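Local coordinates for chemotaxis protein CheX (Desulfovibrio desulfuricans subsp. desulfuricans str. G20, PDB 3HM4) that probably acts as a CheX-type chemotaxis phosphatase, removing the phosphoryl group from the response regulator CheY, at residues I138-K143 and F149-C154; V20-T23 and Q28-P31; A105-S108 and T113-G116; E94-I99 and A117-I122. All coordinates share one frame; numbering follows the deposited sequence.

Interaction 1 of 4, residues I138-K143 and F149-C154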
loop_
_atom_site.group_PDB
_atom_site.type_symbol
_atom_site.label_atom_id
_atom_site.label_comp_id
_atom_site.label_asym_id
_atom_site.label_seq_id
_atom_site.Cartn_x
_atom_site.Cartn_y
_atom_site.Cartn_z
ATOM N N ILE A 138 -0.071 -11.653 -9.563
ATOM C CA ILE A 138 0.998 -12.020 -10.506
ATOM C C ILE A 138 2.296 -11.420 -9.946
ATOM O O ILE A 138 2.350 -10.242 -9.586
ATOM C CB ILE A 138 0.711 -11.475 -11.930
ATOM C CG1 ILE A 138 -0.659 -11.927 -12.442
ATOM C CG2 ILE A 138 1.849 -11.849 -12.903
ATOM C CD1 ILE A 138 -0.891 -13.396 -12.388
ATOM N N ALA A 139 3.337 -12.241 -9.867
ATOM C CA ALA A 139 4.640 -11.844 -9.375
ATOM C C ALA A 139 5.686 -12.031 -10.478
ATOM O O ALA A 139 5.661 -13.002 -11.228
ATOM C CB ALA A 139 5.033 -12.669 -8.125
ATOM N N ILE A 140 6.639 -11.107 -10.548
ATOM C CA ILE A 140 7.746 -11.201 -11.482
ATOM C C ILE A 140 9.036 -10.993 -10.688
ATOM O O ILE A 140 9.269 -9.884 -10.195
ATOM C CB ILE A 140 7.671 -10.224 -12.645
ATOM C CG1 ILE A 140 6.260 -10.249 -13.304
ATOM C CG2 ILE A 140 8.802 -10.616 -13.663
ATOM C CD1 ILE A 140 5.310 -9.216 -12.790
ATOM N N PRO A 141 9.875 -12.037 -10.551
ATOM C CA PRO A 141 11.108 -11.876 -9.796
ATOM C C PRO A 141 12.178 -11.243 -10.690
ATOM O O PRO A 141 12.182 -11.478 -11.904
ATOM C CB PRO A 141 11.470 -13.305 -9.408
ATOM C CG PRO A 141 10.993 -14.108 -10.629
ATOM C CD PRO A 141 9.764 -13.369 -11.156
ATOM N N PHE A 142 13.116 -10.508 -10.060
ATOM C CA PHE A 142 14.196 -9.858 -10.784
ATOM C C PHE A 142 15.524 -10.133 -10.121
ATOM O O PHE A 142 15.641 -10.124 -8.887
ATOM C CB PHE A 142 14.043 -8.320 -10.780
ATOM C CG PHE A 142 13.042 -7.782 -11.771
ATOM C CD1 PHE A 142 11.670 -7.919 -11.547
ATOM C CD2 PHE A 142 13.471 -7.083 -12.885
ATOM C CE1 PHE A 142 10.746 -7.396 -12.449
ATOM C CE2 PHE A 142 12.577 -6.511 -13.769
ATOM C CZ PHE A 142 11.187 -6.684 -13.550
ATOM N N LYS A 143 16.539 -10.286 -10.975
ATOM C CA LYS A 143 17.939 -10.202 -10.567
ATOM C C LYS A 143 18.426 -8.797 -10.917
ATOM O O LYS A 143 17.906 -8.145 -11.818
ATOM C CB LYS A 143 18.805 -11.183 -11.344
ATOM C CG LYS A 143 18.537 -12.620 -11.044
ATOM C CD LYS A 143 19.567 -13.553 -11.736
ATOM C CE LYS A 143 19.577 -13.488 -13.221
ATOM N NZ LYS A 143 18.320 -13.917 -13.814
ATOM N N PHE A 149 14.656 -8.203 -6.275
ATOM C CA PHE A 149 13.365 -7.640 -5.895
ATOM C C PHE A 149 12.314 -8.378 -6.711
ATOM O O PHE A 149 12.634 -9.031 -7.699
ATOM C CB PHE A 149 13.311 -6.097 -6.091
ATOM C CG PHE A 149 13.350 -5.622 -7.528
ATOM C CD1 PHE A 149 12.166 -5.485 -8.245
ATOM C CD2 PHE A 149 14.549 -5.382 -8.186
ATOM C CE1 PHE A 149 12.176 -5.039 -9.560
ATOM C CE2 PHE A 149 14.558 -4.966 -9.480
ATOM C CZ PHE A 149 13.360 -4.812 -10.196
ATOM N N THR A 150 11.067 -8.187 -6.324
ATOM C CA THR A 150 9.940 -8.761 -7.039
ATOM C C THR A 150 8.856 -7.709 -7.218
ATOM O O THR A 150 8.559 -6.993 -6.269
ATOM C CB THR A 150 9.329 -9.969 -6.264
ATOM O OG1 THR A 150 10.303 -11.037 -6.196
ATOM C CG2 THR A 150 8.079 -10.544 -6.913
ATOM N N VAL A 151 8.269 -7.632 -8.413
ATOM C CA VAL A 151 7.117 -6.784 -8.718
ATOM C C VAL A 151 5.890 -7.664 -8.668
ATOM O O VAL A 151 5.917 -8.806 -9.162
ATOM C CB VAL A 151 7.174 -6.168 -10.125
ATOM C CG1 VAL A 151 5.796 -5.564 -10.565
ATOM C CG2 VAL A 151 8.263 -5.132 -10.177
ATOM N N GLU A 152 4.806 -7.169 -8.058
ATOM C CA GLU A 152 3.542 -7.894 -8.029
ATOM C C GLU A 152 2.435 -6.984 -8.489
ATOM O O GLU A 152 2.502 -5.755 -8.293
ATOM C CB GLU A 152 3.238 -8.410 -6.627
ATOM C CG GLU A 152 4.350 -9.305 -6.082
ATOM C CD GLU A 152 4.135 -9.856 -4.722
ATOM O OE1 GLU A 152 3.355 -9.264 -3.976
ATOM O OE2 GLU A 152 4.856 -10.835 -4.361
ATOM N N PHE A 153 1.424 -7.557 -9.115
ATOM C CA PHE A 153 0.264 -6.772 -9.470
ATOM C C PHE A 153 -0.981 -7.618 -9.421
ATOM O O PHE A 153 -0.927 -8.859 -9.460
ATOM C CB PHE A 153 0.416 -6.047 -10.823
ATOM C CG PHE A 153 0.368 -6.944 -12.016
ATOM C CD1 PHE A 153 1.547 -7.504 -12.545
ATOM C CD2 PHE A 153 -0.836 -7.253 -12.637
ATOM C CE1 PHE A 153 1.491 -8.344 -13.651
ATOM C CE2 PHE A 153 -0.875 -8.096 -13.738
ATOM C CZ PHE A 153 0.274 -8.644 -14.234
ATOM N N CYS A 154 -2.114 -6.939 -9.325
ATOM C CA CYS A 154 -3.406 -7.613 -9.411
ATOM C C CYS A 154 -4.418 -6.660 -10.031
ATOM O O CYS A 154 -4.234 -5.442 -9.979
ATOM C CB CYS A 154 -3.915 -8.108 -8.078
ATOM S SG CYS A 154 -4.164 -6.844 -6.822
#
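The rings of Phe142 and Phe149 form an offset stack, with centroids 4.5 Å apart and planes inclined by 15°. Over one face of the Phe142 ring lies the far end of its partner, Phe149 CZ coming to 3.4 Å from Phe142 CG. In return Phe142 CB sits over a face of the Phe149 ring, 3.7 Å from its centroid, a CH-pi contact, while Val151 CG2 lies at that ring's edge, in its plane. The Phe153 ring receives Ile138 CB over one face, 3.9 Å from the centroid, and at its edge meets the tip of Ile140, CD1 to Phe153 CE1 being 4.0 Å. Both Phe149 and Phe153 reach across because CG is wedged between the backbone N and the carbonyl carbon (chi1 68° and 71°), which leans each ring over the neighbouring strand.

The backbone sets this register. Ile138 with Phe153, Ile140 with Val151 and Phe142 with Phe149 are hydrogen-bonded pairs; Phe142 N to Phe149 O is 2.8 Å, but the last bond, next to the loop, from Phe149 N to Phe142 O, is weak at 3.4 Å. On the other face Ala139 CB packs on Thr150 CG2, and Glu152, buried beside it, turns its carboxylate to a salt bridge with Lys37.

Helix 10-25 covers the aromatic face through Phe13, stacked on Phe153, and through Val14, Thr17 and Thr18. The whole is an antiparallel beta hairpin within a six-stranded sheet, one face of which is an aromatic and aliphatic core layer beneath a helix.

Interaction 2 of 4, residues V20-T23 and Q28-P31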
loop_
_atom_site.group_PDB
_atom_site.type_symbol
_atom_site.label_atom_id
_atom_site.label_comp_id
_atom_site.label_asym_id
_atom_site.label_seq_id
_atom_site.Cartn_x
_atom_site.Cartn_y
_atom_site.Cartn_z
ATOM N N VAL A 20 12.466 1.700 -15.575
ATOM C CA VAL A 20 12.658 2.633 -14.474
ATOM C C VAL A 20 13.906 2.290 -13.647
ATOM O O VAL A 20 14.713 3.172 -13.355
ATOM C CB VAL A 20 11.403 2.718 -13.556
ATOM C CG1 VAL A 20 11.683 3.548 -12.348
ATOM C CG2 VAL A 20 10.259 3.334 -14.361
ATOM N N LEU A 21 14.044 1.017 -13.253
ATOM C CA LEU A 21 15.211 0.602 -12.450
ATOM C C LEU A 21 16.535 0.785 -13.205
ATOM O O LEU A 21 17.547 1.154 -12.589
ATOM C CB LEU A 21 15.063 -0.797 -11.833
ATOM C CG LEU A 21 14.285 -0.888 -10.508
ATOM C CD1 LEU A 21 14.959 0.008 -9.412
ATOM C CD2 LEU A 21 12.857 -0.530 -10.704
ATOM N N SER A 22 16.517 0.487 -14.498
ATOM C CA SER A 22 17.700 0.669 -15.381
ATOM C C SER A 22 18.105 2.143 -15.377
ATOM O O SER A 22 19.246 2.511 -15.035
ATOM C CB SER A 22 17.393 0.247 -16.825
ATOM O OG SER A 22 17.215 -1.152 -16.962
ATOM N N THR A 23 17.146 2.984 -15.721
ATOM C CA THR A 23 17.401 4.427 -15.855
ATOM C C THR A 23 17.793 5.106 -14.585
ATOM O O THR A 23 18.821 5.801 -14.533
ATOM C CB THR A 23 16.177 5.160 -16.388
ATOM O OG1 THR A 23 15.850 4.624 -17.663
ATOM C CG2 THR A 23 16.424 6.655 -16.490
ATOM N N GLN A 28 20.988 -2.825 -13.764
ATOM C CA GLN A 28 20.846 -3.860 -14.764
ATOM C C GLN A 28 19.797 -4.902 -14.335
ATOM O O GLN A 28 20.097 -6.084 -14.226
ATOM C CB GLN A 28 22.200 -4.491 -15.121
ATOM C CG GLN A 28 23.073 -3.439 -15.861
ATOM C CD GLN A 28 24.459 -3.933 -16.207
ATOM O OE1 GLN A 28 25.294 -4.093 -15.340
ATOM N NE2 GLN A 28 24.711 -4.127 -17.477
ATOM N N PRO A 29 18.536 -4.471 -14.136
ATOM C CA PRO A 29 17.501 -5.406 -13.736
ATOM C C PRO A 29 17.210 -6.421 -14.843
ATOM O O PRO A 29 17.104 -6.054 -16.028
ATOM C CB PRO A 29 16.295 -4.526 -13.496
ATOM C CG PRO A 29 16.547 -3.359 -14.348
ATOM C CD PRO A 29 17.997 -3.118 -14.280
ATOM N N ILE A 30 17.090 -7.686 -14.462
ATOM C CA ILE A 30 16.786 -8.778 -15.384
ATOM C C ILE A 30 15.546 -9.510 -14.883
ATOM O O ILE A 30 15.607 -10.227 -13.877
ATOM C CB ILE A 30 17.981 -9.765 -15.481
ATOM C CG1 ILE A 30 19.260 -9.038 -15.932
ATOM C CG2 ILE A 30 17.657 -10.905 -16.423
ATOM C CD1 ILE A 30 20.510 -9.953 -15.949
ATOM N N PRO A 31 14.405 -9.364 -15.582
ATOM C CA PRO A 31 13.224 -10.073 -15.110
ATOM C C PRO A 31 13.256 -11.556 -15.413
ATOM O O PRO A 31 13.708 -12.002 -16.497
ATOM C CB PRO A 31 12.072 -9.426 -15.888
ATOM C CG PRO A 31 12.690 -8.902 -17.111
ATOM C CD PRO A 31 14.115 -8.536 -16.762
#
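Leu21 and Ser22, on consecutive positions of helix 10-25, both meet the ring of Pro29 just ahead of strand 30-36. The apolar part is small: Leu21 CB comes to 3.9 Å from Pro29 CG. Only the root of the leucine is used here, since its branched end leads off to Val95 of helix 84-109. Pro29, for its part, directs its ring at the helix and packs on Phe142 of the adjoining strand as well.

The second kind of contact sets polar atoms against ring carbons. Ser22 OG stands 3.4 Å from Pro29 CD and 3.5 Å from Pro29 CG, and the backbone N of Ser22 is 3.8 Å from Pro29 CG. With OG beside the backbone N and opposite the carbonyl carbon (chi1 -69°), the hydroxyl remains close to its own helix, where it is hydrogen-bonded to Thr18 O. Ser22 was modelled in two conformers, and the hydroxyl contact belongs to one of them.

Hydrogen bonds between 20-23 and 28-31 are absent. A backbone bond between Ile30 and Lys143 ties the second segment into the sheet.

The contact thus packs the C-terminal part of helix 10-25 on the proline before strand 30-36, in an alpha-to-beta connection. Across it only van der Waals packing acts; in this conformer the serine hydroxyl has a partner in Thr18 O, consistent with its lying against ring carbons.

Interaction 3 of 4, residues A105-S108 and T113-G116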
loop_
_atom_site.group_PDB
_atom_site.type_symbol
_atom_site.label_atom_id
_atom_site.label_comp_id
_atom_site.label_asym_id
_atom_site.label_seq_id
_atom_site.Cartn_x
_atom_site.Cartn_y
_atom_site.Cartn_z
ATOM N N ALA A 105 0.778 4.155 -18.886
ATOM C CA ALA A 105 0.903 4.687 -20.253
ATOM C C ALA A 105 0.882 3.518 -21.246
ATOM O O ALA A 105 0.184 3.576 -22.268
ATOM C CB ALA A 105 2.164 5.523 -20.421
ATOM N N ALA A 106 1.609 2.434 -20.947
ATOM C CA ALA A 106 1.624 1.216 -21.808
ATOM C C ALA A 106 0.245 0.553 -21.917
ATOM O O ALA A 106 -0.184 0.138 -22.989
ATOM C CB ALA A 106 2.675 0.209 -21.350
ATOM N N LEU A 107 -0.439 0.461 -20.781
ATOM C CA LEU A 107 -1.790 -0.075 -20.765
ATOM C C LEU A 107 -2.748 0.810 -21.587
ATOM O O LEU A 107 -3.604 0.267 -22.302
ATOM C CB LEU A 107 -2.262 -0.270 -19.313
ATOM C CG LEU A 107 -1.616 -1.440 -18.574
ATOM C CD1 LEU A 107 -1.770 -1.225 -17.062
ATOM C CD2 LEU A 107 -2.171 -2.794 -19.020
ATOM N N SER A 108 -2.602 2.128 -21.524
ATOM C CA SER A 108 -3.437 3.053 -22.310
ATOM C C SER A 108 -3.239 2.805 -23.797
ATOM O O SER A 108 -4.185 2.878 -24.573
ATOM C CB SER A 108 -3.125 4.502 -21.956
ATOM O OG SER A 108 -3.934 5.434 -22.663
ATOM N N THR A 113 -7.345 2.496 -19.984
ATOM C CA THR A 113 -6.978 3.653 -19.205
ATOM C C THR A 113 -7.123 3.367 -17.710
ATOM O O THR A 113 -8.201 3.012 -17.236
ATOM C CB THR A 113 -7.840 4.884 -19.563
ATOM O OG1 THR A 113 -7.609 5.208 -20.948
ATOM C CG2 THR A 113 -7.492 6.085 -18.700
ATOM N N PHE A 114 -6.028 3.608 -16.980
ATOM C CA PHE A 114 -6.006 3.489 -15.538
ATOM C C PHE A 114 -5.488 4.770 -14.899
ATOM O O PHE A 114 -4.548 5.383 -15.423
ATOM C CB PHE A 114 -5.064 2.377 -15.088
ATOM C CG PHE A 114 -5.536 1.006 -15.413
ATOM C CD1 PHE A 114 -5.199 0.393 -16.616
ATOM C CD2 PHE A 114 -6.294 0.282 -14.494
ATOM C CE1 PHE A 114 -5.634 -0.898 -16.913
ATOM C CE2 PHE A 114 -6.722 -1.007 -14.800
ATOM C CZ PHE A 114 -6.383 -1.594 -16.013
ATOM N N GLN A 115 -6.079 5.160 -13.775
ATOM C CA GLN A 115 -5.563 6.230 -12.934
ATOM C C GLN A 115 -4.675 5.594 -11.874
ATOM O O GLN A 115 -4.862 4.423 -11.509
ATOM C CB GLN A 115 -6.672 7.033 -12.258
ATOM C CG GLN A 115 -7.629 7.688 -13.266
ATOM C CD GLN A 115 -6.940 8.588 -14.280
ATOM O OE1 GLN A 115 -5.996 9.324 -13.948
ATOM N NE2 GLN A 115 -7.414 8.538 -15.543
ATOM N N GLY A 116 -3.769 6.393 -11.344
ATOM C CA GLY A 116 -2.838 5.952 -10.326
ATOM C C GLY A 116 -2.956 6.775 -9.054
ATOM O O GLY A 116 -3.049 8.006 -9.093
HETATM O O HOH W 1 -5.679 6.875 -21.319
#
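The short connection from helix 84-109 to strand 115-123 is bridged by two pairs, Leu107 with Phe114 and Ser108 with Thr113. Leu107 supplies the buried pair: its CD1 lies 3.8 Å from Phe114 CD1, and its CB 4.0 Å from the same ring carbon. The leucine approaches the ring aslant, with CD1 also near Phe114 CE1, so the CD1 and CE1 atoms of the ring do the touching. Closer to the surface, Ser108 OG and Thr113 OG1 are 4.1 Å apart, too far for a direct bond. A water joins them, 2.6 Å from Ser108 OG and 2.6 Å from Thr113 OG1. The serine hydroxyl is carried toward that water by OG lying opposite its backbone N (chi1 -178°); as Ser108 has a second conformer, the bridge is established for this one alone.

The buried pair is sandwiched between other elements of the fold. Leu107 also packs on Pro12 and Phe13 of helix 10-25, whereas the Phe114 ring meets His55 and touches Ile52 of strand 47-53. Beyond it the chain enters the outermost strand within this chain's sheet, Gln115 bonding by its backbone to Thr53 and packing on Thr53 of the second subunit.

Interaction 4 of 4, residues E94-I99 and A117-I122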
loop_
_atom_site.group_PDB
_atom_site.type_symbol
_atom_site.label_atom_id
_atom_site.label_comp_id
_atom_site.label_asym_id
_atom_site.label_seq_id
_atom_site.Cartn_x
_atom_site.Cartn_y
_atom_site.Cartn_z
ATOM N N GLU A 94 9.743 7.619 -5.640
ATOM C CA GLU A 94 9.805 8.109 -7.018
ATOM C C GLU A 94 9.833 6.979 -8.026
ATOM O O GLU A 94 9.157 7.033 -9.054
ATOM C CB GLU A 94 10.980 9.055 -7.216
ATOM C CG GLU A 94 11.065 9.619 -8.650
ATOM C CD GLU A 94 9.814 10.421 -9.107
ATOM O OE1 GLU A 94 9.094 11.009 -8.267
ATOM O OE2 GLU A 94 9.556 10.502 -10.341
ATOM N N VAL A 95 10.640 5.957 -7.755
ATOM C CA VAL A 95 10.666 4.751 -8.597
ATOM C C VAL A 95 9.236 4.214 -8.786
ATOM O O VAL A 95 8.829 3.871 -9.892
ATOM C CB VAL A 95 11.580 3.641 -7.988
ATOM C CG1 VAL A 95 11.319 2.243 -8.612
ATOM C CG2 VAL A 95 13.049 4.097 -8.140
ATOM N N THR A 96 8.487 4.160 -7.682
ATOM C CA THR A 96 7.130 3.599 -7.740
ATOM C C THR A 96 6.152 4.461 -8.529
ATOM O O THR A 96 5.355 3.942 -9.319
ATOM C CB THR A 96 6.634 3.282 -6.335
ATOM O OG1 THR A 96 7.594 2.449 -5.655
ATOM C CG2 THR A 96 5.279 2.599 -6.334
ATOM N N ASN A 97 6.260 5.785 -8.340
ATOM C CA ASN A 97 5.465 6.720 -9.153
ATOM C C ASN A 97 5.783 6.552 -10.629
ATOM O O ASN A 97 4.892 6.577 -11.465
ATOM C CB ASN A 97 5.692 8.178 -8.722
ATOM C CG ASN A 97 4.680 8.662 -7.707
ATOM O OD1 ASN A 97 3.484 8.383 -7.854
ATOM N ND2 ASN A 97 5.120 9.412 -6.723
HETATM N N MSE A 98 7.063 6.374 -10.963
HETATM C CA MSE A 98 7.476 6.203 -12.345
HETATM C C MSE A 98 7.023 4.877 -12.943
HETATM O O MSE A 98 6.570 4.846 -14.094
HETATM C CB MSE A 98 8.986 6.361 -12.506
HETATM C CG MSE A 98 9.479 7.775 -12.241
HETATM SE SE MSE A 98 11.407 7.848 -12.263
HETATM C CE MSE A 98 11.690 7.404 -14.086
ATOM N N ILE A 99 7.091 3.787 -12.166
ATOM C CA ILE A 99 6.594 2.506 -12.636
ATOM C C ILE A 99 5.070 2.619 -12.894
ATOM O O ILE A 99 4.594 2.191 -13.935
ATOM C CB ILE A 99 6.883 1.341 -11.658
ATOM C CG1 ILE A 99 8.399 1.047 -11.679
ATOM C CG2 ILE A 99 6.078 0.067 -12.012
ATOM C CD1 ILE A 99 8.831 0.080 -10.583
ATOM N N ALA A 117 -2.993 6.083 -7.922
ATOM C CA ALA A 117 -3.031 6.676 -6.622
ATOM C C ALA A 117 -1.620 7.096 -6.193
ATOM O O ALA A 117 -0.659 6.959 -6.940
ATOM C CB ALA A 117 -3.660 5.661 -5.639
ATOM N N THR A 118 -1.501 7.628 -4.992
ATOM C CA THR A 118 -0.178 7.988 -4.462
ATOM C C THR A 118 0.460 6.725 -3.844
ATOM O O THR A 118 -0.233 5.927 -3.181
ATOM C CB THR A 118 -0.289 9.121 -3.410
ATOM O OG1 THR A 118 -1.272 8.769 -2.428
ATOM C CG2 THR A 118 -0.653 10.460 -4.081
ATOM N N PRO A 119 1.770 6.525 -4.056
ATOM C CA PRO A 119 2.408 5.355 -3.443
ATOM C C PRO A 119 2.599 5.479 -1.937
ATOM O O PRO A 119 2.575 6.563 -1.375
ATOM C CB PRO A 119 3.795 5.294 -4.130
ATOM C CG PRO A 119 3.665 6.183 -5.324
ATOM C CD PRO A 119 2.701 7.249 -4.947
ATOM N N SER A 120 2.846 4.318 -1.338
ATOM C CA SER A 120 3.337 4.232 0.036
ATOM C C SER A 120 4.575 3.343 0.038
ATOM O O SER A 120 4.687 2.401 -0.759
ATOM C CB SER A 120 2.311 3.678 1.030
ATOM O OG SER A 120 1.235 4.584 1.214
ATOM N N VAL A 121 5.506 3.659 0.940
ATOM C CA VAL A 121 6.755 2.936 1.122
ATOM C C VAL A 121 6.760 2.324 2.509
ATOM O O VAL A 121 6.462 2.996 3.512
ATOM C CB VAL A 121 7.999 3.826 0.889
ATOM C CG1 VAL A 121 9.259 3.009 1.216
ATOM C CG2 VAL A 121 8.032 4.361 -0.521
ATOM N N ILE A 122 7.064 1.024 2.560
ATOM C CA ILE A 122 7.079 0.237 3.766
ATOM C C ILE A 122 8.509 -0.171 4.095
ATOM O O ILE A 122 9.257 -0.620 3.226
ATOM C CB ILE A 122 6.202 -1.024 3.622
ATOM C CG1 ILE A 122 4.719 -0.624 3.389
ATOM C CG2 ILE A 122 6.279 -1.937 4.862
ATOM C CD1 ILE A 122 4.334 -0.476 2.036
#
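Asn97 and Thr96 of helix 84-109 meet neighbouring parts of the Pro119 ring, Asn97 at CG and CD, Thr96 at CB, in the irregular part of strand 115-123 just before its regular run at 120-122. Glu94 and Asn97 match the E-x-x-N of the CheC/CheX phosphatases, and Pro119 probably its downstream proline, so this is probably the active-site helix.

In the first shell, the Asn97 side chain crosses the proline at about a right angle. Asn97 CG is 3.6 Å from Pro119 CG, and Asn97 ND2 is 3.7 Å from Pro119 CD. Thr96 CG2 is 3.8 Å from Pro119 CB; the methyl is turned that way because it lies opposite the backbone N, while OG1, beside that N, bonds to Val92 O of the helix.

That bond belongs to the second shell, which fixes the threonine. Pro119 and Thr96 both pack on Val50 of strand 47-53, which binds the helix to the sheet. Farther out, Ser120, Val121 and Ile122 pair in an antiparallel ladder with a strand of the second subunit, carrying the sheet across the interface.

No hydrogen bond links the two segments. The amide of Asn97 is placed by a chi1 of -93°, well off the staggered value, and Asn97 OD1 comes within 3.2 Å of Pro119 CD.

Overall arrangement
From the N terminus, interaction 2 closes first, a short loop folding the C-terminal part of helix 10-25 against Pro29, just ahead of strand 30-36. Interaction 4 spans a longer loop, from helix 84-109 to strand 115-123, and interaction 3 falls within it, closing the turn between the same two elements. Interaction 1 comes last as the hairpin of 138-143 and 149-154; no loops cross. In space, interaction 2 touches interactions 1 and 4, but not 3: Pro31 packs on Phe142, and Val20 on Ile99. Together they tie helices 10-25 and 84-109 to the strands at both ends of this chain's sheet, 30-36 and 115-123, and to the hairpin beside 30-36.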